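Local coordinates for PilO protein (Pseudomonas aeruginosa, PDB 5UVR), which forms PilN/PilO heterodimers in the inner-membrane alignment subcomplex that is essential for assembling functional type IV pili, used in adhesion and twitching motility, at residues L17-I22 and A50-G55. Numbering follows the deposited sequence.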
loop_
_atom_site.group_PDB
_atom_site.type_symbol
_atom_site.label_atom_id
_atom_site.label_comp_id
_atom_site.label_asym_id
_atom_site.label_seq_id
_atom_site.Cartn_x
_atom_site.Cartn_y
_atom_site.Cartn_z
ATOM N N LEU A 17 -0.715 13.634 1.764
ATOM C CA LEU A 17 -0.717 12.628 2.810
ATOM C C LEU A 17 0.546 12.695 3.649
ATOM O O LEU A 17 1.629 13.022 3.160
ATOM C CB LEU A 17 -0.842 11.224 2.216
ATOM C CG LEU A 17 -2.123 10.990 1.439
ATOM C CD1 LEU A 17 -2.129 9.559 0.912
ATOM C CD2 LEU A 17 -3.312 11.245 2.330
ATOM N N GLU A 18 0.389 12.347 4.922
ATOM C CA GLU A 18 1.487 12.247 5.875
ATOM C C GLU A 18 1.721 10.766 6.136
ATOM O O GLU A 18 0.959 10.130 6.871
ATOM C CB GLU A 18 1.157 12.991 7.165
ATOM C CG GLU A 18 0.763 14.455 6.971
ATOM C CD GLU A 18 1.959 15.357 6.713
ATOM O OE1 GLU A 18 3.108 14.884 6.849
ATOM O OE2 GLU A 18 1.749 16.543 6.381
ATOM N N PHE A 19 2.768 10.211 5.534
ATOM C CA PHE A 19 3.128 8.835 5.846
ATOM C C PHE A 19 3.596 8.742 7.286
ATOM O O PHE A 19 4.348 9.599 7.767
ATOM C CB PHE A 19 4.201 8.332 4.891
ATOM C CG PHE A 19 3.672 8.023 3.529
ATOM C CD1 PHE A 19 3.112 6.782 3.260
ATOM C CD2 PHE A 19 3.690 8.978 2.532
ATOM C CE1 PHE A 19 2.606 6.494 2.010
ATOM C CE2 PHE A 19 3.185 8.695 1.270
ATOM C CZ PHE A 19 2.642 7.446 1.013
ATOM N N GLU A 20 3.090 7.739 7.993
ATOM C CA GLU A 20 3.545 7.434 9.338
ATOM C C GLU A 20 4.461 6.226 9.356
ATOM O O GLU A 20 5.496 6.252 10.018
ATOM C CB GLU A 20 2.363 7.181 10.278
ATOM C CG GLU A 20 1.543 8.395 10.631
ATOM C CD GLU A 20 0.536 8.100 11.726
ATOM O OE1 GLU A 20 0.129 6.919 11.849
ATOM O OE2 GLU A 20 0.162 9.039 12.461
ATOM N N GLU A 21 4.124 5.172 8.613
ATOM C CA GLU A 21 4.947 3.975 8.647
ATOM C C GLU A 21 4.882 3.265 7.309
ATOM O O GLU A 21 3.800 3.103 6.738
ATOM C CB GLU A 21 4.494 3.042 9.770
ATOM C CG GLU A 21 5.330 1.787 9.902
ATOM C CD GLU A 21 5.442 1.336 11.343
ATOM O OE1 GLU A 21 5.304 2.196 12.243
ATOM O OE2 GLU A 21 5.662 0.128 11.575
ATOM N N ILE A 22 6.043 2.849 6.813
ATOM C CA ILE A 22 6.146 1.985 5.646
ATOM C C ILE A 22 7.001 0.800 6.064
ATOM O O ILE A 22 8.147 0.980 6.481
ATOM C CB ILE A 22 6.772 2.695 4.435
ATOM C CG1 ILE A 22 5.992 3.967 4.090
ATOM C CG2 ILE A 22 6.818 1.748 3.240
ATOM C CD1 ILE A 22 6.605 4.775 2.967
ATOM N N ALA A 50 -8.380 8.817 -0.843
ATOM C CA ALA A 50 -9.019 8.160 -1.983
ATOM C C ALA A 50 -8.177 8.296 -3.240
ATOM O O ALA A 50 -8.007 7.321 -3.981
ATOM C CB ALA A 50 -10.405 8.745 -2.223
ATOM N N THR A 51 -7.639 9.493 -3.491
ATOM C CA THR A 51 -6.796 9.700 -4.663
ATOM C C THR A 51 -5.594 8.768 -4.628
ATOM O O THR A 51 -5.202 8.200 -5.657
ATOM C CB THR A 51 -6.354 11.161 -4.735
ATOM O OG1 THR A 51 -7.509 11.989 -4.908
ATOM C CG2 THR A 51 -5.425 11.390 -5.901
ATOM N N PHE A 52 -5.012 8.590 -3.444
ATOM C CA PHE A 52 -3.902 7.648 -3.281
ATOM C C PHE A 52 -4.318 6.216 -3.628
ATOM O O PHE A 52 -3.614 5.518 -4.370
ATOM C CB PHE A 52 -3.375 7.730 -1.852
ATOM C CG PHE A 52 -2.283 6.733 -1.547
ATOM C CD1 PHE A 52 -1.033 6.869 -2.119
ATOM C CD2 PHE A 52 -2.502 5.690 -0.664
ATOM C CE1 PHE A 52 -0.014 5.958 -1.832
ATOM C CE2 PHE A 52 -1.490 4.774 -0.376
ATOM C CZ PHE A 52 -0.245 4.917 -0.966
ATOM N N VAL A 53 -5.436 5.739 -3.069
ATOM C CA VAL A 53 -5.878 4.370 -3.351
ATOM C C VAL A 53 -6.120 4.180 -4.849
ATOM O O VAL A 53 -5.727 3.162 -5.440
ATOM C CB VAL A 53 -7.131 4.037 -2.517
ATOM C CG1 VAL A 53 -7.736 2.695 -2.970
ATOM C CG2 VAL A 53 -6.795 3.977 -1.042
ATOM N N SER A 54 -6.741 5.167 -5.495
ATOM C CA SER A 54 -6.941 5.088 -6.941
ATOM C C SER A 54 -5.614 5.097 -7.681
ATOM O O SER A 54 -5.455 4.410 -8.693
ATOM C CB SER A 54 -7.814 6.244 -7.418
ATOM O OG SER A 54 -9.141 6.028 -6.994
ATOM N N GLY A 55 -4.656 5.884 -7.203
ATOM C CA GLY A 55 -3.353 5.905 -7.846
ATOM C C GLY A 55 -2.680 4.551 -7.803
ATOM O O GLY A 55 -2.154 4.072 -8.810
#
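L17 and F52 make the tight part of this contact. The methyl CD1 of L17 lies 3.5 Å from CB of F52 and 3.7 Å from CG of F52. CD1 of L17 also lies 4.2 Å from both CD1 and CD2 of F52. One methyl thus sits obliquely against the CB-CG end of the ring. The two side chains cross at about a right angle. L17 extends fully beyond CB, with CD1 anti to CA (chi2 -180°), and this carries the methyl to the helix. On the helix, CG of F52 is anti to the backbone N (chi1 176°), which points the ring from 46-57 toward the sheet.

F19 meets F52 more loosely. The two side chains arrive from opposite directions, and CZ of F19 stops 4.2 Å from CE1 of F52. The rings form an offset edge-to-face pair. F19 presents its edge toward the F52 face, with centroids 6.0 Å apart and planes at 82°. F52 is buried, whereas L17 and F19 remain partly exposed.

The glutamates of the strand lie on the surface, away from the packed side. E20 and E21 both face S41 in a classic beta bulge, and E20 makes a salt bridge to R82.

The contact joins the start of strand 18-24, which pairs with 33-44, to helix 46-57 in the modified ferredoxin fold of the PilO core region. F52 also touches I40 of strand 33-44, I8 of helix 4-10 and L13. L17 also rests on V42 and on D48 and L49 of the same helix 46-57. No hydrogen bond links the two segments. Their direct cohesion therefore rests on apolar shape fit around the buried F52 ring, with little directional hold from F19.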